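Local coordinates for Acarbose/maltose binding protein GacH (Streptomyces glaucescens, PDB 3K01) that binds acarbose and an acarbose homolog, and probably maltose, as the solute receptor of an ABC transporter, at residues 34-39 with 60-65; 42-47 with 326-331; 73-78 with 99-104; 87-92 with 296-301. All coordinates share one frame; numbering follows the deposited sequence. Where two conformers were deposited one is given.

Interaction 1 of 4, residues 34-39 with 60-65; sequences DTSNEA and VKYVNV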
loop_
_atom_site.group_PDB
_atom_site.type_symbol
_atom_site.label_atom_id
_atom_site.label_comp_id
_atom_site.label_asym_id
_atom_site.label_seq_id
_atom_site.Cartn_x
_atom_site.Cartn_y
_atom_site.Cartn_z
ATOM N N ASP A 34 -15.044 -10.228 -1.987
ATOM C CA ASP A 34 -13.969 -9.589 -2.729
ATOM C C ASP A 34 -14.215 -8.091 -2.800
ATOM O O ASP A 34 -15.359 -7.650 -2.891
ATOM C CB ASP A 34 -13.940 -10.190 -4.132
ATOM C CG ASP A 34 -12.881 -9.574 -5.023
ATOM O OD1 ASP A 34 -11.845 -9.082 -4.520
ATOM O OD2 ASP A 34 -13.109 -9.588 -6.254
ATOM N N THR A 35 -13.146 -7.308 -2.727
ATOM C CA THR A 35 -13.252 -5.832 -2.791
ATOM C C THR A 35 -12.645 -5.277 -4.091
ATOM O O THR A 35 -12.488 -4.054 -4.223
ATOM C CB THR A 35 -12.456 -5.188 -1.675
ATOM O OG1 THR A 35 -11.105 -5.637 -1.810
ATOM C CG2 THR A 35 -12.999 -5.576 -0.305
ATOM N N SER A 36 -12.277 -6.134 -5.036
ATOM C CA SER A 36 -11.658 -5.660 -6.267
ATOM C C SER A 36 -12.616 -4.740 -7.041
ATOM O O SER A 36 -13.844 -4.760 -6.855
ATOM C CB SER A 36 -11.144 -6.833 -7.108
ATOM O OG SER A 36 -12.222 -7.509 -7.727
ATOM N N ASN A 37 -12.029 -3.909 -7.895
ATOM C CA ASN A 37 -12.815 -2.872 -8.576
ATOM C C ASN A 37 -13.630 -3.374 -9.775
ATOM O O ASN A 37 -13.599 -4.558 -10.137
ATOM C CB ASN A 37 -11.931 -1.658 -8.931
ATOM C CG ASN A 37 -10.955 -1.941 -10.042
ATOM O OD1 ASN A 37 -11.184 -2.788 -10.896
ATOM N ND2 ASN A 37 -9.859 -1.190 -10.055
ATOM N N GLU A 38 -14.354 -2.445 -10.399
ATOM C CA GLU A 38 -15.233 -2.776 -11.518
ATOM C C GLU A 38 -14.527 -3.532 -12.642
ATOM O O GLU A 38 -15.099 -4.459 -13.220
ATOM C CB GLU A 38 -15.892 -1.492 -12.056
ATOM C CG GLU A 38 -16.700 -1.646 -13.338
ATOM C CD GLU A 38 -17.985 -2.435 -13.150
ATOM O OE1 GLU A 38 -18.546 -2.449 -12.022
ATOM O OE2 GLU A 38 -18.450 -3.029 -14.148
ATOM N N ALA A 39 -13.296 -3.127 -12.948
ATOM C CA ALA A 39 -12.532 -3.730 -14.029
ATOM C C ALA A 39 -11.925 -5.073 -13.628
ATOM O O ALA A 39 -11.574 -5.880 -14.489
ATOM C CB ALA A 39 -11.437 -2.785 -14.497
ATOM N N VAL A 60 -18.613 -22.313 -4.143
ATOM C CA VAL A 60 -18.049 -20.975 -3.957
ATOM C C VAL A 60 -19.091 -19.904 -4.278
ATOM O O VAL A 60 -19.598 -19.836 -5.411
ATOM C CB VAL A 60 -16.805 -20.756 -4.811
ATOM C CG1 VAL A 60 -16.293 -19.300 -4.686
ATOM C CG2 VAL A 60 -15.707 -21.743 -4.413
ATOM N N LYS A 61 -19.406 -19.076 -3.287
ATOM C CA LYS A 61 -20.319 -17.949 -3.461
ATOM C C LYS A 61 -19.521 -16.653 -3.434
ATOM O O LYS A 61 -19.178 -16.121 -2.360
ATOM C CB LYS A 61 -21.410 -17.958 -2.387
ATOM C CG LYS A 61 -22.246 -19.241 -2.384
ATOM C CD LYS A 61 -23.407 -19.178 -1.405
ATOM C CE LYS A 61 -24.401 -20.302 -1.730
ATOM N NZ LYS A 61 -25.324 -20.633 -0.613
ATOM N N TYR A 62 -19.224 -16.166 -4.630
ATOM C CA TYR A 62 -18.497 -14.920 -4.827
ATOM C C TYR A 62 -19.418 -13.720 -4.616
ATOM O O TYR A 62 -20.510 -13.669 -5.207
ATOM C CB TYR A 62 -17.961 -14.872 -6.250
ATOM C CG TYR A 62 -17.295 -13.565 -6.552
ATOM C CD1 TYR A 62 -15.943 -13.377 -6.261
ATOM C CD2 TYR A 62 -18.025 -12.476 -7.056
ATOM C CE1 TYR A 62 -15.324 -12.158 -6.500
ATOM C CE2 TYR A 62 -17.410 -11.256 -7.307
ATOM C CZ TYR A 62 -16.075 -11.100 -7.009
ATOM O OH TYR A 62 -15.473 -9.881 -7.237
ATOM N N VAL A 63 -18.979 -12.745 -3.819
ATOM C CA VAL A 63 -19.689 -11.489 -3.658
ATOM C C VAL A 63 -18.695 -10.346 -3.795
ATOM O O VAL A 63 -17.648 -10.354 -3.134
ATOM C CB VAL A 63 -20.343 -11.410 -2.274
ATOM C CG1 VAL A 63 -21.122 -10.109 -2.122
ATOM C CG2 VAL A 63 -21.265 -12.623 -2.032
ATOM N N ASN A 64 -18.992 -9.358 -4.640
ATOM C CA ASN A 64 -18.140 -8.180 -4.724
ATOM C C ASN A 64 -18.700 -7.108 -3.804
ATOM O O ASN A 64 -19.893 -6.810 -3.837
ATOM C CB ASN A 64 -18.055 -7.663 -6.151
ATOM C CG ASN A 64 -17.103 -6.508 -6.272
ATOM O OD1 ASN A 64 -17.504 -5.350 -6.138
ATOM N ND2 ASN A 64 -15.829 -6.809 -6.462
ATOM N N VAL A 65 -17.839 -6.554 -2.960
ATOM C CA VAL A 65 -18.219 -5.507 -2.019
ATOM C C VAL A 65 -17.294 -4.314 -2.316
ATOM O O VAL A 65 -16.073 -4.455 -2.291
ATOM C CB VAL A 65 -18.018 -5.944 -0.552
ATOM C CG1 VAL A 65 -18.503 -4.847 0.391
ATOM C CG2 VAL A 65 -18.728 -7.283 -0.265
HETATM O O HOH W 1 -16.456 -2.948 -6.380
#
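With CG anti to the backbone N in both D34 (chi1 178°) and Y62 (chi1 175°), the carboxylate of the first and the phenol of the second swing to a common point, where Y62 OH donates to D34 OD2 at 2.6 Å. OD2 lies at the edge of the tyrosine ring, in its plane, and accepts this bond on its anti side. On the syn side, tilted somewhat out of the carboxylate plane, S36 OG donates to the same oxygen, 2.7 Å away, so two hydroxyls grip it and fix the carboxylate's rotation. D34 OD1 is met from above the carboxylate plane by S36 N, which closes an Asx turn at the strand's end. N64 then ties the turn to the neighbouring strand: its ND2 donates to S36 O at 2.9 Å, almost straight at 171°, and also to Y62 OH, both partners lying close to its amide plane. Backbone bonds D34 N to V63 O and V65 N to D34 O, 2.8 and 2.7 Å long, set the parallel register. This is the C-terminal end of parallel strands 28-34 and 58-64, where the first turns off toward helix 41-49, whose Y44 packs on D34 and S36, while helix 67-79 lies against T35 and V65.

Interaction 2 of 4, residues 42-47 with 326-331; sequences ATYQAL and QQTTEK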
loop_
_atom_site.group_PDB
_atom_site.type_symbol
_atom_site.label_atom_id
_atom_site.label_comp_id
_atom_site.label_asym_id
_atom_site.label_seq_id
_atom_site.Cartn_x
_atom_site.Cartn_y
_atom_site.Cartn_z
ATOM N N ALA A 42 -14.721 -9.280 -12.587
ATOM C CA ALA A 42 -15.049 -10.447 -13.429
ATOM C C ALA A 42 -13.933 -11.489 -13.365
ATOM O O ALA A 42 -14.186 -12.684 -13.245
ATOM C CB ALA A 42 -15.325 -10.039 -14.891
ATOM N N THR A 43 -12.691 -11.022 -13.429
ATOM C CA THR A 43 -11.546 -11.922 -13.356
ATOM C C THR A 43 -11.470 -12.586 -11.988
ATOM O O THR A 43 -11.250 -13.811 -11.897
ATOM C CB THR A 43 -10.236 -11.169 -13.640
ATOM O OG1 THR A 43 -10.263 -10.688 -14.989
ATOM C CG2 THR A 43 -9.011 -12.053 -13.448
ATOM N N TYR A 44 -11.637 -11.795 -10.931
ATOM C CA TYR A 44 -11.543 -12.390 -9.601
ATOM C C TYR A 44 -12.678 -13.383 -9.326
ATOM O O TYR A 44 -12.440 -14.400 -8.652
ATOM C CB TYR A 44 -11.452 -11.323 -8.511
ATOM C CG TYR A 44 -10.028 -10.979 -8.086
ATOM C CD1 TYR A 44 -9.159 -11.965 -7.626
ATOM C CD2 TYR A 44 -9.554 -9.670 -8.135
ATOM C CE1 TYR A 44 -7.853 -11.653 -7.205
ATOM C CE2 TYR A 44 -8.271 -9.355 -7.704
ATOM C CZ TYR A 44 -7.431 -10.349 -7.245
ATOM O OH TYR A 44 -6.163 -10.036 -6.790
ATOM N N GLN A 45 -13.894 -13.112 -9.823
ATOM C CA GLN A 45 -14.982 -14.066 -9.683
ATOM C C GLN A 45 -14.642 -15.369 -10.395
ATOM O O GLN A 45 -14.877 -16.454 -9.855
ATOM C CB GLN A 45 -16.298 -13.492 -10.205
ATOM C CG GLN A 45 -17.432 -14.510 -10.075
ATOM C CD GLN A 45 -18.825 -13.966 -10.286
ATOM O OE1 GLN A 45 -19.800 -14.714 -10.140
ATOM N NE2 GLN A 45 -18.940 -12.690 -10.612
ATOM N N ALA A 46 -14.090 -15.279 -11.603
ATOM C CA ALA A 46 -13.717 -16.490 -12.332
ATOM C C ALA A 46 -12.622 -17.253 -11.602
ATOM O O ALA A 46 -12.659 -18.490 -11.525
ATOM C CB ALA A 46 -13.306 -16.158 -13.755
ATOM N N LEU A 47 -11.626 -16.531 -11.063
ATOM C CA LEU A 47 -10.565 -17.199 -10.302
ATOM C C LEU A 47 -11.148 -17.885 -9.064
ATOM O O LEU A 47 -10.846 -19.050 -8.804
ATOM C CB LEU A 47 -9.482 -16.188 -9.890
ATOM C CG LEU A 47 -8.613 -15.659 -11.025
ATOM C CD1 LEU A 47 -7.734 -14.505 -10.561
ATOM C CD2 LEU A 47 -7.756 -16.788 -11.563
ATOM N N GLN A 326 -0.076 -15.531 -10.503
ATOM C CA GLN A 326 0.376 -15.325 -11.880
ATOM C C GLN A 326 -0.761 -14.928 -12.785
ATOM O O GLN A 326 -0.650 -13.979 -13.542
ATOM C CB GLN A 326 1.033 -16.592 -12.406
ATOM C CG GLN A 326 1.444 -16.479 -13.875
ATOM C CD GLN A 326 2.001 -17.775 -14.399
ATOM O OE1 GLN A 326 2.551 -18.581 -13.644
ATOM N NE2 GLN A 326 1.873 -17.977 -15.701
ATOM N N GLN A 327 -1.869 -15.652 -12.724
ATOM C CA GLN A 327 -3.031 -15.284 -13.542
ATOM C C GLN A 327 -3.520 -13.866 -13.235
ATOM O O GLN A 327 -3.933 -13.138 -14.136
ATOM C CB GLN A 327 -4.155 -16.269 -13.313
ATOM C CG GLN A 327 -3.880 -17.679 -13.792
ATOM C CD GLN A 327 -4.993 -18.612 -13.407
ATOM O OE1 GLN A 327 -5.162 -18.961 -12.229
ATOM N NE2 GLN A 327 -5.781 -19.015 -14.394
ATOM N N THR A 328 -3.473 -13.469 -11.960
ATOM C CA THR A 328 -3.914 -12.149 -11.556
ATOM C C THR A 328 -3.037 -11.087 -12.227
ATOM O O THR A 328 -3.560 -10.094 -12.746
ATOM C CB THR A 328 -3.853 -12.022 -10.047
ATOM O OG1 THR A 328 -4.709 -13.026 -9.445
ATOM C CG2 THR A 328 -4.322 -10.679 -9.622
ATOM N N THR A 329 -1.723 -11.268 -12.218
ATOM C CA THR A 329 -0.866 -10.298 -12.903
ATOM C C THR A 329 -1.142 -10.272 -14.407
ATOM O O THR A 329 -1.250 -9.187 -14.998
ATOM C CB THR A 329 0.615 -10.569 -12.627
ATOM O OG1 THR A 329 0.833 -10.512 -11.203
ATOM C CG2 THR A 329 1.506 -9.550 -13.343
ATOM N N GLU A 330 -1.253 -11.447 -15.021
ATOM C CA GLU A 330 -1.425 -11.503 -16.471
ATOM C C GLU A 330 -2.703 -10.807 -16.888
ATOM O O GLU A 330 -2.741 -10.146 -17.925
ATOM C CB GLU A 330 -1.416 -12.958 -16.957
ATOM C CG GLU A 330 -0.045 -13.614 -16.839
ATOM C CD GLU A 330 -0.088 -15.120 -17.032
ATOM O OE1 GLU A 330 -1.182 -15.707 -16.842
ATOM O OE2 GLU A 330 0.978 -15.713 -17.318
ATOM N N LYS A 331 -3.752 -10.944 -16.101
ATOM C CA LYS A 331 -5.065 -10.407 -16.456
ATOM C C LYS A 331 -5.315 -8.994 -15.947
ATOM O O LYS A 331 -6.022 -8.220 -16.601
ATOM C CB LYS A 331 -6.186 -11.339 -15.970
ATOM C CG LYS A 331 -6.133 -12.736 -16.590
ATOM C CD LYS A 331 -7.097 -13.720 -15.930
ATOM C CE LYS A 331 -6.984 -15.113 -16.529
ATOM N NZ LYS A 331 -8.319 -15.788 -16.498
HETATM O O HOH W 2 -9.819 -15.280 -14.254
HETATM O O HOH W 3 -4.705 -12.324 -6.766
#
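L47 and T328 meet on the buried side of two nearly antiparallel helices, with L47 CD1 3.5 Å from T328 OG1. That hydroxyl bonds to V324 O in the preceding turn of its own helix; its contact with the leucine methyl is van der Waals only. Next to it the phenol end of Y44 comes in crosswise, its OH 3.4 Å from the methyl CG2 of T328. A water completes this corner: it donates to T328 OG1 and lies 2.7 Å from Y44 OH, joining two hydroxyls that do not bond directly. The other branch of L47, CD2, lies against the amide end of Q327, 3.4 Å from OE1, the two side chains alongside each other and pointing opposite ways.

The outer side is looser. There T43 and the solvent-exposed K331 meet through carbon alone, T43 CG2 touching K331 CD at 3.6 Å. CG2 is anti to the backbone N of T43, which turns this methyl to the lysine chain. The ammonium group reaches back by way of a second water, which accepts from K331 NZ at 2.7 Å and donates to T43 O. The segment axes stay 10.9 Å apart and run at 157°, so side chains and waters do the joining. Helix 41-49 is thus laid against helix 322-332 near the end of the latter, where L332 touches both T43 and Y44; L47 O accepts from Y318 of helix 309-320, and Y44 reaches inward to Q138 and V139 of strand 132-148.

Interaction 3 of 4, residues 73-78 with 99-104; sequences KFKNAA and ASIGYL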
loop_
_atom_site.group_PDB
_atom_site.type_symbol
_atom_site.label_atom_id
_atom_site.label_comp_id
_atom_site.label_asym_id
_atom_site.label_seq_id
_atom_site.Cartn_x
_atom_site.Cartn_y
_atom_site.Cartn_z
ATOM N N LYS A 73 -18.980 -3.346 6.484
ATOM C CA LYS A 73 -19.911 -4.433 6.193
ATOM C C LYS A 73 -19.473 -5.712 6.915
ATOM O O LYS A 73 -20.286 -6.428 7.494
ATOM C CB LYS A 73 -19.989 -4.657 4.686
ATOM C CG LYS A 73 -21.120 -5.570 4.232
ATOM C CD LYS A 73 -21.003 -5.915 2.753
ATOM C CE LYS A 73 -22.125 -6.842 2.249
ATOM N NZ LYS A 73 -23.469 -6.233 2.355
ATOM N N PHE A 74 -18.165 -5.973 6.909
ATOM C CA PHE A 74 -17.647 -7.191 7.529
ATOM C C PHE A 74 -17.792 -7.107 9.038
ATOM O O PHE A 74 -18.267 -8.055 9.686
ATOM C CB PHE A 74 -16.188 -7.460 7.137
ATOM C CG PHE A 74 -15.601 -8.658 7.823
ATOM C CD1 PHE A 74 -15.983 -9.931 7.421
ATOM C CD2 PHE A 74 -14.706 -8.516 8.879
ATOM C CE1 PHE A 74 -15.444 -11.063 8.038
ATOM C CE2 PHE A 74 -14.170 -9.640 9.514
ATOM C CZ PHE A 74 -14.555 -10.914 9.088
ATOM N N LYS A 75 -17.434 -5.959 9.611
ATOM C CA LYS A 75 -17.568 -5.819 11.055
ATOM C C LYS A 75 -19.011 -5.945 11.510
ATOM O O LYS A 75 -19.280 -6.526 12.556
ATOM C CB LYS A 75 -16.974 -4.490 11.517
ATOM C CG LYS A 75 -15.464 -4.464 11.474
ATOM C CD LYS A 75 -14.950 -3.138 12.050
ATOM C CE LYS A 75 -13.437 -3.123 12.062
ATOM N NZ LYS A 75 -12.910 -1.851 12.637
ATOM N N ASN A 76 -19.929 -5.376 10.750
ATOM C CA ASN A 76 -21.342 -5.448 11.116
ATOM C C ASN A 76 -21.898 -6.867 11.049
ATOM O O ASN A 76 -22.659 -7.276 11.922
ATOM C CB ASN A 76 -22.176 -4.510 10.242
ATOM C CG ASN A 76 -21.883 -3.048 10.537
ATOM O OD1 ASN A 76 -21.355 -2.708 11.603
ATOM N ND2 ASN A 76 -22.191 -2.184 9.581
ATOM N N ALA A 77 -21.515 -7.607 10.017
ATOM C CA ALA A 77 -21.994 -8.988 9.876
ATOM C C ALA A 77 -21.418 -9.854 10.981
ATOM O O ALA A 77 -22.144 -10.591 11.647
ATOM C CB ALA A 77 -21.618 -9.553 8.515
ATOM N N ALA A 78 -20.106 -9.753 11.210
ATOM C CA ALA A 78 -19.483 -10.532 12.284
ATOM C C ALA A 78 -20.042 -10.158 13.658
ATOM O O ALA A 78 -20.336 -11.014 14.496
ATOM C CB ALA A 78 -17.969 -10.363 12.250
ATOM N N ALA A 99 -8.550 -8.732 13.435
ATOM C CA ALA A 99 -8.089 -9.736 14.410
ATOM C C ALA A 99 -8.189 -9.187 15.829
ATOM O O ALA A 99 -8.490 -9.953 16.772
ATOM C CB ALA A 99 -6.681 -10.188 14.105
ATOM N N SER A 100 -7.921 -7.895 15.999
ATOM C CA SER A 100 -7.933 -7.279 17.310
ATOM C C SER A 100 -9.296 -7.293 17.958
ATOM O O SER A 100 -9.377 -7.098 19.182
ATOM C CB SER A 100 -7.433 -5.833 17.253
ATOM O OG SER A 100 -8.405 -5.003 16.639
ATOM N N ILE A 101 -10.351 -7.468 17.161
ATOM C CA ILE A 101 -11.729 -7.553 17.691
ATOM C C ILE A 101 -12.339 -8.944 17.527
ATOM O O ILE A 101 -13.546 -9.129 17.637
ATOM C CB ILE A 101 -12.642 -6.439 17.158
ATOM C CG1 ILE A 101 -12.703 -6.464 15.628
ATOM C CG2 ILE A 101 -12.135 -5.079 17.654
ATOM C CD1 ILE A 101 -13.642 -5.407 15.051
ATOM N N GLY A 102 -11.463 -9.926 17.328
ATOM C CA GLY A 102 -11.868 -11.323 17.461
ATOM C C GLY A 102 -12.538 -11.904 16.229
ATOM O O GLY A 102 -13.157 -12.981 16.291
ATOM N N TYR A 103 -12.466 -11.239 15.077
ATOM C CA TYR A 103 -13.233 -11.702 13.916
ATOM C C TYR A 103 -12.494 -12.592 12.907
ATOM O O TYR A 103 -13.125 -13.052 11.942
ATOM C CB TYR A 103 -13.819 -10.508 13.167
ATOM C CG TYR A 103 -14.851 -9.702 13.909
ATOM C CD1 TYR A 103 -15.621 -10.251 14.934
ATOM C CD2 TYR A 103 -15.090 -8.389 13.534
ATOM C CE1 TYR A 103 -16.587 -9.438 15.598
ATOM C CE2 TYR A 103 -16.036 -7.604 14.168
ATOM C CZ TYR A 103 -16.774 -8.135 15.183
ATOM O OH TYR A 103 -17.722 -7.359 15.837
ATOM N N LEU A 104 -11.201 -12.830 13.128
ATOM C CA LEU A 104 -10.421 -13.670 12.213
ATOM C C LEU A 104 -9.978 -14.969 12.838
ATOM O O LEU A 104 -9.518 -14.987 13.985
ATOM C CB LEU A 104 -9.223 -12.902 11.621
ATOM C CG LEU A 104 -9.545 -11.600 10.875
ATOM C CD1 LEU A 104 -8.269 -11.049 10.240
ATOM C CD2 LEU A 104 -10.635 -11.805 9.834
HETATM O O HOH W 4 -18.135 -4.831 15.190
#
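The methyl of A78 sits squarely over the ring of Y103 in a CH-pi contact, CB 3.5 Å from the centroid and only 8° off the ring normal. It pins helix 67-79 to the Schellman motif that ends helix 92-100. F74, one turn back from A78, lies alongside the tyrosine, pointing the other way, and brings CE2 to 3.8 Å from Y103 CB. The far end of its ring, CZ, rests 4.1 Å from L104 CD2. On the outer side the extended chain of K75 passes over the tip of I101, its CE 3.8 Å from I101 CD1.

What sets these groups is partly the turn itself. G102, with a positive phi of 83°, is the C-prime residue; G102 N bonds to A99 O and Y103 N to F98 O, and the chain then leaves the helix with Y103 directed at A78. The carbonyl O of I101 lies against the ring face opposite the alanine, offset toward the rim, so the tyrosine is held between its own turn and the neighbouring helix. K75 is drawn along by a salt bridge from NZ to D97, and the F74 ring also meets that of F98 at about 50°. At the phenol end a water lies in the plane of the Y103 ring, 2.6 Å from its OH, and donates a weak bond to K75 O.

Interaction 4 of 4, residues 87-92 with 296-301; sequences VMRTEV and GGWNLS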
loop_
_atom_site.group_PDB
_atom_site.type_symbol
_atom_site.label_atom_id
_atom_site.label_comp_id
_atom_site.label_asym_id
_atom_site.label_seq_id
_atom_site.Cartn_x
_atom_site.Cartn_y
_atom_site.Cartn_z
ATOM N N VAL A 87 -14.630 -16.192 3.844
ATOM C CA VAL A 87 -13.346 -15.645 3.477
ATOM C C VAL A 87 -13.531 -14.177 3.106
ATOM O O VAL A 87 -14.421 -13.827 2.335
ATOM C CB VAL A 87 -12.734 -16.424 2.309
ATOM C CG1 VAL A 87 -11.438 -15.753 1.817
ATOM C CG2 VAL A 87 -12.451 -17.885 2.736
ATOM N N MET A 88 -12.663 -13.341 3.664
ATOM C CA MET A 88 -12.764 -11.879 3.479
ATOM C C MET A 88 -11.461 -11.389 2.870
ATOM O O MET A 88 -10.376 -11.630 3.424
ATOM C CB MET A 88 -12.969 -11.247 4.875
ATOM C CG MET A 88 -13.044 -9.723 4.936
ATOM S SD MET A 88 -14.469 -9.148 3.994
ATOM C CE MET A 88 -14.095 -7.389 3.858
ATOM N N ARG A 89 -11.565 -10.652 1.760
ATOM C CA ARG A 89 -10.377 -9.944 1.240
ATOM C C ARG A 89 -10.058 -8.789 2.201
ATOM O O ARG A 89 -10.930 -7.958 2.486
ATOM C CB ARG A 89 -10.598 -9.442 -0.176
ATOM C CG ARG A 89 -9.302 -9.183 -0.877
ATOM C CD ARG A 89 -9.483 -8.332 -2.086
ATOM N NE ARG A 89 -8.340 -8.324 -2.991
ATOM C CZ ARG A 89 -8.132 -7.367 -3.898
ATOM N NH1 ARG A 89 -8.978 -6.347 -3.986
ATOM N NH2 ARG A 89 -7.102 -7.451 -4.717
ATOM N N THR A 90 -8.816 -8.754 2.691
ATOM C CA THR A 90 -8.450 -7.887 3.823
ATOM C C THR A 90 -7.295 -6.983 3.455
ATOM O O THR A 90 -6.228 -7.453 3.082
ATOM C CB THR A 90 -8.022 -8.690 5.094
ATOM O OG1 THR A 90 -7.037 -9.683 4.750
ATOM C CG2 THR A 90 -9.219 -9.367 5.759
ATOM N N GLU A 91 -7.493 -5.665 3.537
ATOM C CA GLU A 91 -6.392 -4.769 3.232
ATOM C C GLU A 91 -5.304 -5.026 4.271
ATOM O O GLU A 91 -5.595 -5.532 5.354
ATOM C CB GLU A 91 -6.893 -3.335 3.272
ATOM C CG GLU A 91 -6.050 -2.351 2.499
ATOM C CD GLU A 91 -5.122 -1.534 3.383
ATOM O OE1 GLU A 91 -5.258 -1.548 4.636
ATOM O OE2 GLU A 91 -4.253 -0.841 2.817
ATOM N N VAL A 92 -4.046 -4.706 3.964
ATOM C CA VAL A 92 -2.978 -5.051 4.896
ATOM C C VAL A 92 -3.235 -4.558 6.335
ATOM O O VAL A 92 -2.961 -5.286 7.294
ATOM C CB VAL A 92 -1.584 -4.621 4.420
ATOM C CG1 VAL A 92 -1.129 -5.442 3.199
ATOM C CG2 VAL A 92 -1.475 -3.104 4.144
ATOM N N GLY A 296 1.161 -1.125 0.864
ATOM C CA GLY A 296 -0.254 -1.399 0.718
ATOM C C GLY A 296 -0.469 -2.795 0.152
ATOM O O GLY A 296 0.460 -3.598 0.022
ATOM N N GLY A 297 -1.719 -3.062 -0.176
ATOM C CA GLY A 297 -2.076 -4.337 -0.795
ATOM C C GLY A 297 -3.189 -5.035 -0.045
ATOM O O GLY A 297 -3.849 -4.473 0.842
ATOM N N TRP A 298 -3.378 -6.298 -0.412
ATOM C CA TRP A 298 -4.503 -7.104 0.063
ATOM C C TRP A 298 -4.017 -8.481 0.417
ATOM O O TRP A 298 -3.139 -9.028 -0.235
ATOM C CB TRP A 298 -5.589 -7.240 -1.026
ATOM C CG TRP A 298 -6.263 -5.924 -1.356
ATOM C CD1 TRP A 298 -5.866 -5.008 -2.285
ATOM C CD2 TRP A 298 -7.390 -5.359 -0.689
ATOM N NE1 TRP A 298 -6.707 -3.924 -2.254
ATOM C CE2 TRP A 298 -7.655 -4.112 -1.288
ATOM C CE3 TRP A 298 -8.238 -5.812 0.339
ATOM C CZ2 TRP A 298 -8.717 -3.295 -0.882
ATOM C CZ3 TRP A 298 -9.288 -5.006 0.749
ATOM C CH2 TRP A 298 -9.513 -3.749 0.143
ATOM N N ASN A 299 -4.677 -9.029 1.433
ATOM C CA ASN A 299 -4.509 -10.381 1.930
ATOM C C ASN A 299 -5.871 -11.059 1.884
ATOM O O ASN A 299 -6.895 -10.445 1.578
ATOM C CB ASN A 299 -3.957 -10.308 3.363
ATOM C CG ASN A 299 -2.566 -9.704 3.416
ATOM O OD1 ASN A 299 -1.802 -9.794 2.469
ATOM N ND2 ASN A 299 -2.228 -9.096 4.543
ATOM N N LEU A 300 -5.875 -12.334 2.260
ATOM C CA LEU A 300 -7.117 -13.105 2.421
ATOM C C LEU A 300 -7.164 -13.695 3.808
ATOM O O LEU A 300 -6.184 -14.283 4.270
ATOM C CB LEU A 300 -7.178 -14.242 1.414
ATOM C CG LEU A 300 -7.067 -13.760 -0.029
ATOM C CD1 LEU A 300 -6.166 -14.687 -0.844
ATOM C CD2 LEU A 300 -8.440 -13.559 -0.614
ATOM N N SER A 301 -8.301 -13.508 4.469
ATOM C CA SER A 301 -8.492 -13.986 5.832
ATOM C C SER A 301 -9.745 -14.828 5.931
ATOM O O SER A 301 -10.645 -14.737 5.092
ATOM C CB SER A 301 -8.603 -12.793 6.773
ATOM O OG SER A 301 -7.401 -12.053 6.746
HETATM O O HOH W 5 -3.611 -0.961 0.218
#
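M88 and T90 pair with S301 and N299 in the antiparallel strands 87-91 and 293-302 of the mixed central sheet. Four backbone bonds hold the two hydrogen-bonded pairs; T90 N to N299 O is the straightest, 2.8 Å at 177°. The pairing runs on past the strand's end, V92 N giving a more bent bond to G297 O. On the face of M88, T90, N299 and S301, T90 OG1 lies 3.1 Å from S301 OG, a bond that is doubtful because both side chains are modelled in two conformers.

On the other face the guanidinium of R89 stacks on the indole of W298, planes only 5° apart and CZ 3.7 Å from the centroid of the five-membered ring, a cation-pi pair. A straight arginine chain carries the group over the tryptophan; Q138 and T35 accept from NE and NH1 and hold the guanidinium in place. E91 packs on the opposite face of the indole, its CB above the six-membered ring at 4.1 Å from the centroid, while in the conformer given its OE1 caps A93 N at the start of helix 92-100. Beyond it, again in that conformer, a water donates to E91 OE2 and so bridges the strands; on the other side the same water accepts from G297 N at 2.9 Å.

Interactions 1 and 4 share the mixed sheet, their centres about 12 Å apart: strand 28-34 lies between 58-64 and 87-91, and 293-302 pairs beyond 87-91. T35 joins the two, touching the W298 ring. Centre to centre, interaction 2 lies about 12 Å from interaction 1, where Y44 also reaches R89, and about 27 Å from interaction 3. Along the chain interaction 1 closes before interactions 3 and 4 open, and both of these nest inside the loop closed by interaction 2. Interactions 3 and 4, centres about 13 Å apart, interleave, as do 1 and 2. Strand 293-302 and helix 322-332 thus return to complete the N-terminal lobe, as in periplasmic-binding-protein folds whose chain crosses between lobes.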